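Local coordinates for protein Abbfa_003403 (PDB 4ZXH) that probably condenses, activates, carries and releases amino acid building blocks as a four-domain nonribosomal peptide synthetase of condensation, adenylation, peptidyl carrier and thioesterase domains, at residues N40-F45 and F392-Q397; V581-T586 and L599-A604; I942-F947 and K958-P963; P1066-H1071 and G1129-G1134. All coordinates share one frame; numbering follows the deposited sequence.

Interaction 1 of 4, residues N40-F45 and F392-Q397; sequences NMVVAF and FPVRQQ
Gln-397 against Met-41, Phe-392 against Ala-44, and Val-42 against Val-394 and Gln-396 make this contact in the condensation domain, which has the CoA-dependent acyltransferase fold. Gln-397, Phe-392 and Val-42 bury the most surface. Strand 40-49 lies in the six-stranded mixed sheet next to strand 387-391. The chain leaves strand 387-391 at Phe-392 and runs on as a loop beside strand 40-49. The two segments point in nearly opposite directions, 171° apart.

Phe-392 sits at the start of the loop. Its CB rests against the carbonyl carbon C of Phe-45, 4.0 Å away. With CG anti to the backbone N (chi1 -170°), the ring is carried past Ala-44 and on to Val-111 of helix 104-115. Ala-44 CB meets ring atom CD2 of Phe-392 obliquely at 4.2 Å.

Val-42 points at the loop. Its CG1 packs on Val-394 CG1 at 4.0 Å, and the two side chains cross at about a right angle. Its CB touches Gln-396 CB at 3.9 Å.

Gln-397 reaches back with an extended chain, and its NE2 lies beside CB, CG and CE of Met-41. Met-41 also touches His-147, in the loop after the neighbouring strand 138-146; His-147 belongs to the HHxxxD sequence of condensation domains. The Gln-397 side chain is about 7 Å from the bound phosphopantetheine, and Lys-420 NZ holds the carbonyl oxygens of Gln-396 and Gln-397.

One hydrogen bond joins the segments. The chain of Gln-396 bends at chi2 (97°), and its OE1 takes the N-H of Val-42 on a lone pair in the carbonyl plane, N to OE1 3.0 Å.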
loop_
_atom_site.group_PDB
_atom_site.type_symbol
_atom_site.label_atom_id
_atom_site.label_comp_id
_atom_site.label_asym_id
_atom_site.label_seq_id
_atom_site.Cartn_x
_atom_site.Cartn_y
_atom_site.Cartn_z
ATOM N N ASN A 40 25.175 -0.925 -2.594
ATOM C CA ASN A 40 26.483 -0.487 -3.067
ATOM C C ASN A 40 27.416 -0.135 -1.917
ATOM O O ASN A 40 27.433 1.017 -1.491
ATOM C CB ASN A 40 26.344 0.755 -3.950
ATOM C CG ASN A 40 25.686 0.474 -5.273
ATOM O OD1 ASN A 40 25.010 -0.530 -5.448
ATOM N ND2 ASN A 40 25.879 1.374 -6.217
ATOM N N MET A 41 28.180 -1.100 -1.406
ATOM C CA MET A 41 29.165 -0.785 -0.378
ATOM C C MET A 41 30.255 0.151 -0.943
ATOM O O MET A 41 30.740 -0.016 -2.083
ATOM C CB MET A 41 29.809 -2.042 0.173
ATOM C CG MET A 41 28.892 -3.231 0.314
ATOM S SD MET A 41 29.667 -4.601 1.150
ATOM C CE MET A 41 29.962 -3.840 2.732
ATOM N N VAL A 42 30.631 1.138 -0.143
ATOM C CA VAL A 42 31.577 2.147 -0.577
ATOM C C VAL A 42 32.557 2.473 0.520
ATOM O O VAL A 42 32.157 2.902 1.605
ATOM C CB VAL A 42 30.883 3.483 -0.983
ATOM C CG1 VAL A 42 31.944 4.531 -1.361
ATOM C CG2 VAL A 42 29.900 3.272 -2.103
ATOM N N VAL A 43 33.838 2.275 0.233
ATOM C CA VAL A 43 34.896 2.805 1.072
ATOM C C VAL A 43 35.672 3.825 0.221
ATOM O O VAL A 43 35.999 3.538 -0.941
ATOM C CB VAL A 43 35.821 1.676 1.609
ATOM C CG1 VAL A 43 36.323 0.795 0.489
ATOM C CG2 VAL A 43 36.989 2.253 2.346
ATOM N N ALA A 44 35.943 5.010 0.781
ATOM C CA ALA A 44 36.588 6.092 0.019
ATOM C C ALA A 44 37.740 6.771 0.768
ATOM O O ALA A 44 37.755 6.843 2.008
ATOM C CB ALA A 44 35.559 7.142 -0.375
ATOM N N PHE A 45 38.695 7.307 0.011
ATOM C CA PHE A 45 39.881 7.870 0.636
ATOM C C PHE A 45 40.362 9.117 -0.052
ATOM O O PHE A 45 40.236 9.276 -1.264
ATOM C CB PHE A 45 41.024 6.848 0.672
ATOM C CG PHE A 45 40.723 5.613 1.479
ATOM C CD1 PHE A 45 40.681 5.664 2.866
ATOM C CD2 PHE A 45 40.492 4.401 0.855
ATOM C CE1 PHE A 45 40.408 4.530 3.623
ATOM C CE2 PHE A 45 40.223 3.257 1.604
ATOM C CZ PHE A 45 40.187 3.326 2.993
ATOM N N PHE A 392 37.565 10.313 3.820
ATOM C CA PHE A 392 36.627 10.984 2.921
ATOM C C PHE A 392 35.222 10.378 3.109
ATOM O O PHE A 392 34.877 9.380 2.482
ATOM C CB PHE A 392 37.087 10.886 1.466
ATOM C CG PHE A 392 36.288 11.748 0.521
ATOM C CD1 PHE A 392 36.680 13.042 0.246
ATOM C CD2 PHE A 392 35.132 11.261 -0.088
ATOM C CE1 PHE A 392 35.954 13.828 -0.614
ATOM C CE2 PHE A 392 34.389 12.042 -0.943
ATOM C CZ PHE A 392 34.788 13.325 -1.207
ATOM N N PRO A 393 34.402 10.977 3.986
ATOM C CA PRO A 393 33.090 10.371 4.254
ATOM C C PRO A 393 32.136 10.431 3.074
ATOM O O PRO A 393 32.053 11.416 2.346
ATOM C CB PRO A 393 32.553 11.199 5.418
ATOM C CG PRO A 393 33.789 11.838 6.038
ATOM C CD PRO A 393 34.692 12.107 4.888
ATOM N N VAL A 394 31.402 9.348 2.898
ATOM C CA VAL A 394 30.469 9.208 1.804
ATOM C C VAL A 394 29.183 8.540 2.302
ATOM O O VAL A 394 29.226 7.433 2.840
ATOM C CB VAL A 394 31.087 8.365 0.658
ATOM C CG1 VAL A 394 30.024 7.934 -0.301
ATOM C CG2 VAL A 394 32.116 9.167 -0.083
ATOM N N ARG A 395 28.042 9.206 2.148
ATOM C CA ARG A 395 26.776 8.519 2.354
ATOM C C ARG A 395 26.752 7.230 1.507
ATOM O O ARG A 395 27.080 7.252 0.324
ATOM C CB ARG A 395 25.603 9.419 1.991
ATOM C CG ARG A 395 25.319 10.543 2.990
ATOM C CD ARG A 395 24.308 11.562 2.412
ATOM N NE ARG A 395 23.052 10.948 1.975
ATOM C CZ ARG A 395 22.066 11.590 1.351
ATOM N NH1 ARG A 395 22.167 12.881 1.070
ATOM N NH2 ARG A 395 20.970 10.933 1.008
ATOM N N GLN A 396 26.405 6.100 2.112
ATOM C CA GLN A 396 26.385 4.849 1.357
ATOM C C GLN A 396 25.444 3.804 1.975
ATOM O O GLN A 396 25.039 3.913 3.138
ATOM C CB GLN A 396 27.810 4.290 1.225
ATOM C CG GLN A 396 28.526 4.039 2.524
ATOM C CD GLN A 396 28.419 2.591 2.928
ATOM O OE1 GLN A 396 28.815 1.689 2.174
ATOM N NE2 GLN A 396 27.833 2.345 4.102
ATOM N N GLN A 397 25.110 2.794 1.176
ATOM C CA GLN A 397 24.046 1.827 1.485
ATOM C C GLN A 397 22.808 2.477 2.124
ATOM O O GLN A 397 22.469 2.215 3.283
ATOM C CB GLN A 397 24.533 0.707 2.417
ATOM C CG GLN A 397 25.976 0.240 2.233
ATOM C CD GLN A 397 26.258 -1.194 2.672
ATOM O OE1 GLN A 397 25.415 -1.877 3.227
ATOM N NE2 GLN A 397 27.509 -1.582 2.548
#

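Interaction 2 of 4, residues V581-T586 and L599-A604; sequences VILTQT and LDINQA
Leu-599 and Leu-583 pair as neighbours in the four-stranded parallel sheet of the adenylation domain. Strand 598-600 is the outermost strand in this chain. Strand 581-584 lies inside it, next to strand 533-537. A loop without helix joins the two paired strands.

The packed part is the sheet and the face that bears the two leucines. Three nearly straight backbone bonds hold the strands: Leu-599 N to Ile-582 O at 2.9 Å, Thr-584 N to Leu-599 O at 3.0 Å and Ile-601 N to Thr-584 O at 3.0 Å. Val-581 CG2 lies against Leu-599 CG at 3.7 Å, and the side chains cross at about a right angle. Leu-583 has CG anti to the backbone N (chi1 179°). Its CD1 thereby meets Ile-601 CB at 3.8 Å. Helices 509-525 and 543-553 cover this side through Tyr-522, Ile-519 and Ile-551.

The other end of the contact is polar and more open. Thr-586 and Asn-602 are exposed there. Thr-586 OG1 donates to Asp-600 OD2 at 2.9 Å, on the syn side of the carboxylate. Asn-602 ND2 donates to the same hydroxyl, which lies close to its amide plane. Asp-600 OD1 also accepts from Asn-602 N at 3.0 Å, from above the carboxylate plane. This is an Asx turn.

One hydroxyl is thus both donor and acceptor, which fixes its rotation. Both carboxylate oxygens of Asp-600 accept hydrogen bonds, consistent with an ionised acid that ties the end of one strand to the turn after the other.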
loop_
_atom_site.group_PDB
_atom_site.type_symbol
_atom_site.label_atom_id
_atom_site.label_comp_id
_atom_site.label_asym_id
_atom_site.label_seq_id
_atom_site.Cartn_x
_atom_site.Cartn_y
_atom_site.Cartn_z
ATOM N N VAL A 581 -40.305 27.416 27.744
ATOM C CA VAL A 581 -41.216 27.688 26.648
ATOM C C VAL A 581 -40.546 27.236 25.359
ATOM O O VAL A 581 -39.326 27.072 25.323
ATOM C CB VAL A 581 -41.589 29.200 26.575
ATOM C CG1 VAL A 581 -40.495 29.999 25.891
ATOM C CG2 VAL A 581 -42.891 29.400 25.844
ATOM N N ILE A 582 -41.338 27.008 24.315
ATOM C CA ILE A 582 -40.803 26.759 22.968
ATOM C C ILE A 582 -41.234 27.902 22.056
ATOM O O ILE A 582 -42.435 28.110 21.844
ATOM C CB ILE A 582 -41.300 25.416 22.381
ATOM C CG1 ILE A 582 -40.728 24.225 23.162
ATOM C CG2 ILE A 582 -40.959 25.314 20.905
ATOM C CD1 ILE A 582 -41.446 22.921 22.874
ATOM N N LEU A 583 -40.265 28.672 21.561
ATOM C CA LEU A 583 -40.571 29.808 20.693
ATOM C C LEU A 583 -40.527 29.304 19.269
ATOM O O LEU A 583 -39.486 28.867 18.792
ATOM C CB LEU A 583 -39.584 30.967 20.907
ATOM C CG LEU A 583 -39.729 32.247 20.064
ATOM C CD1 LEU A 583 -40.936 33.108 20.437
ATOM C CD2 LEU A 583 -38.442 33.063 20.119
ATOM N N THR A 584 -41.671 29.346 18.601
ATOM C CA THR A 584 -41.817 28.751 17.277
ATOM C C THR A 584 -42.607 29.700 16.376
ATOM O O THR A 584 -42.876 30.828 16.761
ATOM C CB THR A 584 -42.515 27.395 17.380
ATOM O OG1 THR A 584 -42.743 26.863 16.073
ATOM C CG2 THR A 584 -43.846 27.547 18.110
ATOM N N GLN A 585 -42.979 29.273 15.176
ATOM C CA GLN A 585 -43.735 30.172 14.306
ATOM C C GLN A 585 -45.117 29.601 14.047
ATOM O O GLN A 585 -45.358 28.428 14.323
ATOM C CB GLN A 585 -42.986 30.445 12.988
ATOM C CG GLN A 585 -42.551 29.222 12.203
ATOM C CD GLN A 585 -41.515 29.545 11.133
ATOM O OE1 GLN A 585 -40.394 29.976 11.438
ATOM N NE2 GLN A 585 -41.890 29.349 9.869
ATOM N N THR A 586 -46.013 30.437 13.520
ATOM C CA THR A 586 -47.436 30.107 13.365
ATOM C C THR A 586 -47.716 28.714 12.806
ATOM O O THR A 586 -48.424 27.924 13.433
ATOM C CB THR A 586 -48.130 31.122 12.450
ATOM O OG1 THR A 586 -47.777 32.450 12.859
ATOM C CG2 THR A 586 -49.643 30.937 12.493
ATOM N N LEU A 599 -44.953 29.566 22.220
ATOM C CA LEU A 599 -45.175 30.962 21.878
ATOM C C LEU A 599 -44.941 31.230 20.395
ATOM O O LEU A 599 -43.916 30.844 19.831
ATOM C CB LEU A 599 -44.258 31.864 22.685
ATOM C CG LEU A 599 -44.653 32.157 24.116
ATOM C CD1 LEU A 599 -43.525 32.955 24.736
ATOM C CD2 LEU A 599 -45.938 32.930 24.129
ATOM N N ASP A 600 -45.890 31.908 19.772
ATOM C CA ASP A 600 -45.766 32.264 18.368
ATOM C C ASP A 600 -45.001 33.571 18.217
ATOM O O ASP A 600 -45.478 34.631 18.624
ATOM C CB ASP A 600 -47.153 32.365 17.730
ATOM C CG ASP A 600 -47.102 32.707 16.250
ATOM O OD1 ASP A 600 -45.983 32.782 15.691
ATOM O OD2 ASP A 600 -48.192 32.897 15.650
ATOM N N ILE A 601 -43.827 33.491 17.607
ATOM C CA ILE A 601 -42.957 34.656 17.425
ATOM C C ILE A 601 -43.572 35.741 16.530
ATOM O O ILE A 601 -43.181 36.908 16.595
ATOM C CB ILE A 601 -41.592 34.242 16.837
ATOM C CG1 ILE A 601 -40.543 35.322 17.074
ATOM C CG2 ILE A 601 -41.705 33.961 15.362
ATOM C CD1 ILE A 601 -39.184 34.946 16.529
ATOM N N ASN A 602 -44.539 35.368 15.701
ATOM C CA ASN A 602 -45.195 36.356 14.853
ATOM C C ASN A 602 -46.104 37.271 15.666
ATOM O O ASN A 602 -46.457 38.358 15.212
ATOM C CB ASN A 602 -45.999 35.667 13.749
ATOM C CG ASN A 602 -45.121 34.886 12.778
ATOM O OD1 ASN A 602 -44.070 35.369 12.341
ATOM N ND2 ASN A 602 -45.545 33.662 12.447
ATOM N N GLN A 603 -46.480 36.821 16.863
ATOM C CA GLN A 603 -47.380 37.566 17.741
ATOM C C GLN A 603 -46.618 38.590 18.538
ATOM O O GLN A 603 -47.205 39.470 19.163
ATOM C CB GLN A 603 -48.118 36.631 18.698
ATOM C CG GLN A 603 -49.179 35.804 18.030
ATOM C CD GLN A 603 -49.929 36.604 16.994
ATOM O OE1 GLN A 603 -49.693 36.453 15.792
ATOM N NE2 GLN A 603 -50.816 37.489 17.451
ATOM N N ALA A 604 -45.302 38.455 18.532
ATOM C CA ALA A 604 -44.442 39.420 19.198
ATOM C C ALA A 604 -44.608 40.769 18.533
ATOM O O ALA A 604 -44.510 40.878 17.311
ATOM C CB ALA A 604 -42.986 38.972 19.149
#

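Interaction 3 of 4, residues I942-F947 and K958-P963; sequences IRLDEF and KAFPEP
Ile-942 faces Pro-963 and Phe-947 faces Phe-960, with CA atoms 7.7 Å and 7.8 Å apart. The pairing therefore runs in opposite orders along the two segments. The spacing is wide, and no hydrogen bond crosses it. Segment 942-947 is the end of strand 940-943 and the turn after it, in the C-terminal part of the adenylation domain. Segment 958-963 is mostly loop. Its Phe-Pro-Glu-Pro sequence resembles the LPxP motif that begins the linker to the carrier domain in related synthetases.

Phe-960 CG is anti to its carbonyl carbon (chi1 -74°), which turns the ring toward Phe-947. The edge of Phe-960 meets the face of Phe-947, an edge-to-face pair with centroids 5.3 Å apart and planes at 57°. The two methyls of Leu-944 meet successive residues of the loop: CD1 touches Phe-960 CD2 at 3.9 Å and CD2 touches Pro-961 CG at 4.2 Å. Ile-942 CD1 reaches Pro-963 CB at 4.0 Å.

Tyr-913 adds a second edge-to-face ring to Phe-960, and its hydroxyl hydrogen-bonds Pro-961 O. Between the two segments the grip is apolar and carries no directional bond. This is consistent with a linker start held mainly by apolar contacts.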
loop_
_atom_site.group_PDB
_atom_site.type_symbol
_atom_site.label_atom_id
_atom_site.label_comp_id
_atom_site.label_asym_id
_atom_site.label_seq_id
_atom_site.Cartn_x
_atom_site.Cartn_y
_atom_site.Cartn_z
ATOM N N ILE A 942 -18.220 -1.746 -2.204
ATOM C CA ILE A 942 -19.661 -1.615 -2.252
ATOM C C ILE A 942 -20.006 -0.291 -2.926
ATOM O O ILE A 942 -19.491 0.758 -2.526
ATOM C CB ILE A 942 -20.268 -1.667 -0.833
ATOM C CG1 ILE A 942 -19.946 -2.995 -0.165
ATOM C CG2 ILE A 942 -21.772 -1.468 -0.859
ATOM C CD1 ILE A 942 -20.326 -3.006 1.294
ATOM N N ARG A 943 -20.854 -0.326 -3.950
ATOM C CA ARG A 943 -21.328 0.921 -4.550
ATOM C C ARG A 943 -22.569 1.427 -3.834
ATOM O O ARG A 943 -23.452 0.660 -3.478
ATOM C CB ARG A 943 -21.613 0.745 -6.033
ATOM C CG ARG A 943 -21.801 2.042 -6.808
ATOM C CD ARG A 943 -21.947 1.719 -8.275
ATOM N NE ARG A 943 -22.227 2.857 -9.150
ATOM C CZ ARG A 943 -22.338 2.740 -10.476
ATOM N NH1 ARG A 943 -22.199 1.546 -11.050
ATOM N NH2 ARG A 943 -22.595 3.800 -11.234
ATOM N N LEU A 944 -22.603 2.726 -3.588
ATOM C CA LEU A 944 -23.765 3.363 -2.995
ATOM C C LEU A 944 -24.158 4.530 -3.888
ATOM O O LEU A 944 -23.317 5.098 -4.581
ATOM C CB LEU A 944 -23.470 3.848 -1.568
ATOM C CG LEU A 944 -23.127 2.800 -0.506
ATOM C CD1 LEU A 944 -22.750 3.440 0.830
ATOM C CD2 LEU A 944 -24.251 1.815 -0.322
ATOM N N ASP A 945 -25.434 4.878 -3.881
ATOM C CA ASP A 945 -25.918 6.033 -4.614
ATOM C C ASP A 945 -25.581 7.329 -3.873
ATOM O O ASP A 945 -25.076 8.288 -4.451
ATOM C CB ASP A 945 -27.422 5.903 -4.820
ATOM C CG ASP A 945 -28.009 7.048 -5.601
ATOM O OD1 ASP A 945 -27.341 7.454 -6.583
ATOM O OD2 ASP A 945 -29.132 7.516 -5.227
ATOM N N GLU A 946 -25.856 7.341 -2.578
ATOM C CA GLU A 946 -25.641 8.522 -1.755
ATOM C C GLU A 946 -25.094 8.142 -0.396
ATOM O O GLU A 946 -25.669 7.294 0.306
ATOM C CB GLU A 946 -26.944 9.310 -1.581
ATOM C CG GLU A 946 -27.147 10.358 -2.655
ATOM C CD GLU A 946 -28.524 10.979 -2.610
ATOM O OE1 GLU A 946 -29.217 10.811 -1.582
ATOM O OE2 GLU A 946 -28.919 11.615 -3.614
ATOM N N PHE A 947 -23.988 8.770 -0.019
ATOM C CA PHE A 947 -23.423 8.515 1.294
ATOM C C PHE A 947 -24.359 9.079 2.356
ATOM O O PHE A 947 -24.790 10.223 2.243
ATOM C CB PHE A 947 -22.027 9.127 1.407
ATOM C CG PHE A 947 -20.954 8.325 0.719
ATOM C CD1 PHE A 947 -21.259 7.134 0.086
ATOM C CD2 PHE A 947 -19.642 8.757 0.723
ATOM C CE1 PHE A 947 -20.272 6.384 -0.538
ATOM C CE2 PHE A 947 -18.644 8.017 0.111
ATOM C CZ PHE A 947 -18.960 6.824 -0.525
ATOM N N LYS A 958 -21.408 5.272 11.089
ATOM C CA LYS A 958 -22.132 4.188 11.769
ATOM C C LYS A 958 -23.290 3.622 10.915
ATOM O O LYS A 958 -23.749 2.490 11.133
ATOM C CB LYS A 958 -22.663 4.670 13.131
ATOM N N ALA A 959 -23.734 4.393 9.922
ATOM C CA ALA A 959 -24.935 4.054 9.159
ATOM C C ALA A 959 -24.679 3.427 7.779
ATOM O O ALA A 959 -25.641 3.113 7.059
ATOM C CB ALA A 959 -25.778 5.272 8.996
ATOM N N PHE A 960 -23.411 3.272 7.392
ATOM C CA PHE A 960 -23.098 2.509 6.183
ATOM C C PHE A 960 -23.503 1.042 6.357
ATOM O O PHE A 960 -23.378 0.480 7.444
ATOM C CB PHE A 960 -21.614 2.617 5.840
ATOM C CG PHE A 960 -21.219 3.956 5.269
ATOM C CD1 PHE A 960 -21.448 5.124 5.974
ATOM C CD2 PHE A 960 -20.618 4.044 4.028
ATOM C CE1 PHE A 960 -21.092 6.346 5.445
ATOM C CE2 PHE A 960 -20.257 5.269 3.499
ATOM C CZ PHE A 960 -20.494 6.416 4.203
ATOM N N PRO A 961 -24.007 0.416 5.291
ATOM C CA PRO A 961 -24.488 -0.962 5.479
ATOM C C PRO A 961 -23.319 -1.888 5.775
ATOM O O PRO A 961 -22.228 -1.625 5.300
ATOM C CB PRO A 961 -25.148 -1.317 4.141
ATOM C CG PRO A 961 -25.137 -0.072 3.332
ATOM C CD PRO A 961 -24.089 0.851 3.891
ATOM N N GLU A 962 -23.532 -2.925 6.575
ATOM C CA GLU A 962 -22.450 -3.849 6.889
ATOM C C GLU A 962 -22.105 -4.620 5.628
ATOM O O GLU A 962 -22.982 -4.918 4.815
ATOM C CB GLU A 962 -22.831 -4.795 8.031
ATOM C CG GLU A 962 -23.284 -4.086 9.306
ATOM C CD GLU A 962 -22.225 -3.143 9.906
ATOM O OE1 GLU A 962 -21.029 -3.526 9.974
ATOM O OE2 GLU A 962 -22.599 -2.019 10.328
ATOM N N PRO A 963 -20.809 -4.883 5.428
ATOM C CA PRO A 963 -20.340 -5.665 4.284
ATOM C C PRO A 963 -20.536 -7.156 4.515
ATOM O O PRO A 963 -20.482 -7.605 5.658
ATOM C CB PRO A 963 -18.849 -5.327 4.220
ATOM C CG PRO A 963 -18.494 -5.093 5.633
ATOM C CD PRO A 963 -19.687 -4.392 6.244
#

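Interaction 4 of 4, residues P1066-H1071 and G1129-G1134; sequences PLWLFH and GPYFLG
The contact joins two neighbouring parallel strands of the alpha/beta-hydrolase sheet in the thioesterase domain, with Trp-1068 paired to Leu-1133 and Leu-1069 to Gly-1134. Strand 1131-1136 runs on into a Gly-Trp-Cys-Phe-Gly sequence, which is probably the nucleophile elbow. The axes of the short strands pass 4.6 Å apart at 32°.

Trp-1068 N donates a hydrogen bond to Phe-1132 O at 2.9 Å, almost straight. Phe-1070 N donates one to Gly-1134 O at 3.1 Å, and Gly-1134 N gives Trp-1068 O a weak hydrogen bond. Leu-1069 CD2 lies on the bare backbone of Gly-1134, 3.7 Å from its C atom.

Leu-1067 makes a CH-pi contact. Its CG is anti to the backbone N (chi1 167°), which carries CD1 over the face of Phe-1132, 3.7 Å from the ring centroid. On the face that bears Trp-1068 and Leu-1133, the ring edge of Phe-1070 meets Leu-1133: CZ is 4.0 Å from CD2. Met-1122 of helix 1111-1125 packs on these residues.

The polar ends of Trp-1068 and Tyr-1131 both turn to Gln-1126. The indole NE1 hydrogen-bonds its OE1, and the phenol OH its carbonyl O. Every touching residue is buried. Backbone hydrogen bonds fix the register of the strands, and the side chains add apolar and CH-pi contacts across it.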
loop_
_atom_site.group_PDB
_atom_site.type_symbol
_atom_site.label_atom_id
_atom_site.label_comp_id
_atom_site.label_asym_id
_atom_site.label_seq_id
_atom_site.Cartn_x
_atom_site.Cartn_y
_atom_site.Cartn_z
ATOM N N PRO A 1066 7.495 -39.629 -24.658
ATOM C CA PRO A 1066 6.394 -38.710 -24.376
ATOM C C PRO A 1066 5.106 -39.210 -24.995
ATOM O O PRO A 1066 5.141 -40.041 -25.896
ATOM C CB PRO A 1066 6.818 -37.399 -25.064
ATOM C CG PRO A 1066 8.094 -37.699 -25.792
ATOM C CD PRO A 1066 8.289 -39.191 -25.814
ATOM N N LEU A 1067 3.986 -38.684 -24.529
ATOM C CA LEU A 1067 2.712 -38.863 -25.201
ATOM C C LEU A 1067 2.362 -37.540 -25.859
ATOM O O LEU A 1067 2.357 -36.510 -25.192
ATOM C CB LEU A 1067 1.625 -39.288 -24.209
ATOM C CG LEU A 1067 0.183 -39.213 -24.692
ATOM C CD1 LEU A 1067 0.040 -40.041 -25.953
ATOM C CD2 LEU A 1067 -0.768 -39.697 -23.614
ATOM N N TRP A 1068 2.101 -37.561 -27.163
ATOM C CA TRP A 1068 1.702 -36.361 -27.898
ATOM C C TRP A 1068 0.196 -36.299 -28.043
ATOM O O TRP A 1068 -0.443 -37.281 -28.450
ATOM C CB TRP A 1068 2.330 -36.328 -29.285
ATOM C CG TRP A 1068 3.802 -36.209 -29.279
ATOM C CD1 TRP A 1068 4.703 -37.226 -29.282
ATOM C CD2 TRP A 1068 4.564 -34.993 -29.272
ATOM N NE1 TRP A 1068 5.986 -36.721 -29.277
ATOM C CE2 TRP A 1068 5.923 -35.351 -29.269
ATOM C CE3 TRP A 1068 4.226 -33.638 -29.267
ATOM C CZ2 TRP A 1068 6.942 -34.406 -29.263
ATOM C CZ3 TRP A 1068 5.242 -32.700 -29.257
ATOM C CH2 TRP A 1068 6.581 -33.086 -29.260
ATOM N N LEU A 1069 -0.365 -35.136 -27.726
ATOM C CA LEU A 1069 -1.797 -34.913 -27.845
ATOM C C LEU A 1069 -2.099 -33.786 -28.821
ATOM O O LEU A 1069 -1.416 -32.773 -28.846
ATOM C CB LEU A 1069 -2.403 -34.617 -26.475
ATOM C CG LEU A 1069 -2.206 -35.757 -25.457
ATOM C CD1 LEU A 1069 -2.525 -35.317 -24.056
ATOM C CD2 LEU A 1069 -3.021 -37.002 -25.818
ATOM N N PHE A 1070 -3.142 -33.958 -29.620
ATOM C CA PHE A 1070 -3.448 -32.973 -30.633
ATOM C C PHE A 1070 -4.809 -32.338 -30.446
ATOM O O PHE A 1070 -5.769 -33.000 -30.063
ATOM C CB PHE A 1070 -3.344 -33.621 -31.991
ATOM C CG PHE A 1070 -2.057 -34.306 -32.189
ATOM C CD1 PHE A 1070 -0.920 -33.577 -32.516
ATOM C CD2 PHE A 1070 -1.958 -35.672 -32.008
ATOM C CE1 PHE A 1070 0.298 -34.205 -32.685
ATOM C CE2 PHE A 1070 -0.749 -36.308 -32.182
ATOM C CZ PHE A 1070 0.383 -35.570 -32.514
ATOM N N HIS A 1071 -4.873 -31.044 -30.733
ATOM C CA HIS A 1071 -6.073 -30.270 -30.509
ATOM C C HIS A 1071 -7.275 -30.871 -31.206
ATOM O O HIS A 1071 -7.131 -31.474 -32.257
ATOM C CB HIS A 1071 -5.870 -28.844 -31.001
ATOM C CG HIS A 1071 -5.574 -28.743 -32.462
ATOM N ND1 HIS A 1071 -6.545 -28.867 -33.429
ATOM C CD2 HIS A 1071 -4.416 -28.498 -33.122
ATOM C CE1 HIS A 1071 -5.997 -28.722 -34.624
ATOM N NE2 HIS A 1071 -4.706 -28.498 -34.465
ATOM N N GLY A 1129 11.653 -42.338 -33.305
ATOM C CA GLY A 1129 10.584 -43.044 -32.630
ATOM C C GLY A 1129 11.093 -44.117 -31.696
ATOM O O GLY A 1129 12.290 -44.202 -31.439
ATOM N N PRO A 1130 10.191 -44.963 -31.187
ATOM C CA PRO A 1130 8.753 -45.032 -31.488
ATOM C C PRO A 1130 7.971 -43.840 -30.953
ATOM O O PRO A 1130 8.389 -43.242 -29.955
ATOM C CB PRO A 1130 8.299 -46.319 -30.780
ATOM C CG PRO A 1130 9.550 -47.020 -30.367
ATOM C CD PRO A 1130 10.581 -45.964 -30.186
ATOM N N TYR A 1131 6.860 -43.513 -31.609
ATOM C CA TYR A 1131 6.023 -42.402 -31.186
ATOM C C TYR A 1131 4.764 -42.877 -30.493
ATOM O O TYR A 1131 4.310 -44.002 -30.722
ATOM C CB TYR A 1131 5.671 -41.522 -32.377
ATOM C CG TYR A 1131 6.878 -40.801 -32.878
ATOM C CD1 TYR A 1131 7.373 -39.692 -32.203
ATOM C CD2 TYR A 1131 7.555 -41.248 -33.995
ATOM C CE1 TYR A 1131 8.506 -39.037 -32.645
ATOM C CE2 TYR A 1131 8.677 -40.601 -34.445
ATOM C CZ TYR A 1131 9.151 -39.497 -33.773
ATOM O OH TYR A 1131 10.277 -38.849 -34.237
ATOM N N PHE A 1132 4.227 -42.013 -29.628
ATOM C CA PHE A 1132 3.043 -42.325 -28.844
ATOM C C PHE A 1132 2.102 -41.129 -28.964
ATOM O O PHE A 1132 2.441 -40.021 -28.567
ATOM C CB PHE A 1132 3.427 -42.630 -27.388
ATOM C CG PHE A 1132 2.290 -43.125 -26.543
ATOM C CD1 PHE A 1132 1.246 -43.852 -27.102
ATOM C CD2 PHE A 1132 2.246 -42.840 -25.186
ATOM C CE1 PHE A 1132 0.183 -44.299 -26.315
ATOM C CE2 PHE A 1132 1.193 -43.283 -24.398
ATOM C CZ PHE A 1132 0.157 -44.017 -24.964
ATOM N N LEU A 1133 0.927 -41.357 -29.539
ATOM C CA LEU A 1133 0.067 -40.278 -30.006
ATOM C C LEU A 1133 -1.339 -40.433 -29.495
ATOM O O LEU A 1133 -1.777 -41.540 -29.162
ATOM C CB LEU A 1133 -0.005 -40.249 -31.538
ATOM C CG LEU A 1133 1.244 -40.497 -32.344
ATOM C CD1 LEU A 1133 0.816 -40.883 -33.700
ATOM C CD2 LEU A 1133 2.048 -39.222 -32.400
ATOM N N GLY A 1134 -2.080 -39.334 -29.502
ATOM C CA GLY A 1134 -3.447 -39.407 -29.069
ATOM C C GLY A 1134 -4.167 -38.091 -29.138
ATOM O O GLY A 1134 -3.546 -37.052 -29.378
#

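The four contacts follow one another along the chain, and none nests or crosses. Interaction 1 closes the longest loop: 346 residues separate its segments, and it brings the start of the condensation domain against a late part of it. Interaction 2 closes a short connection between neighbouring strands of the adenylation domain. Interaction 3 turns the chain back onto the end of strand 940-943, in the C-terminal part of the same domain. Interaction 4 spans 57 residues between adjacent thioesterase strands. Interactions 2 and 3 come nearest, about 25 Å between closest atoms, while the centres of interactions 2 and 4 lie 97 Å apart. No two of the contacts touch.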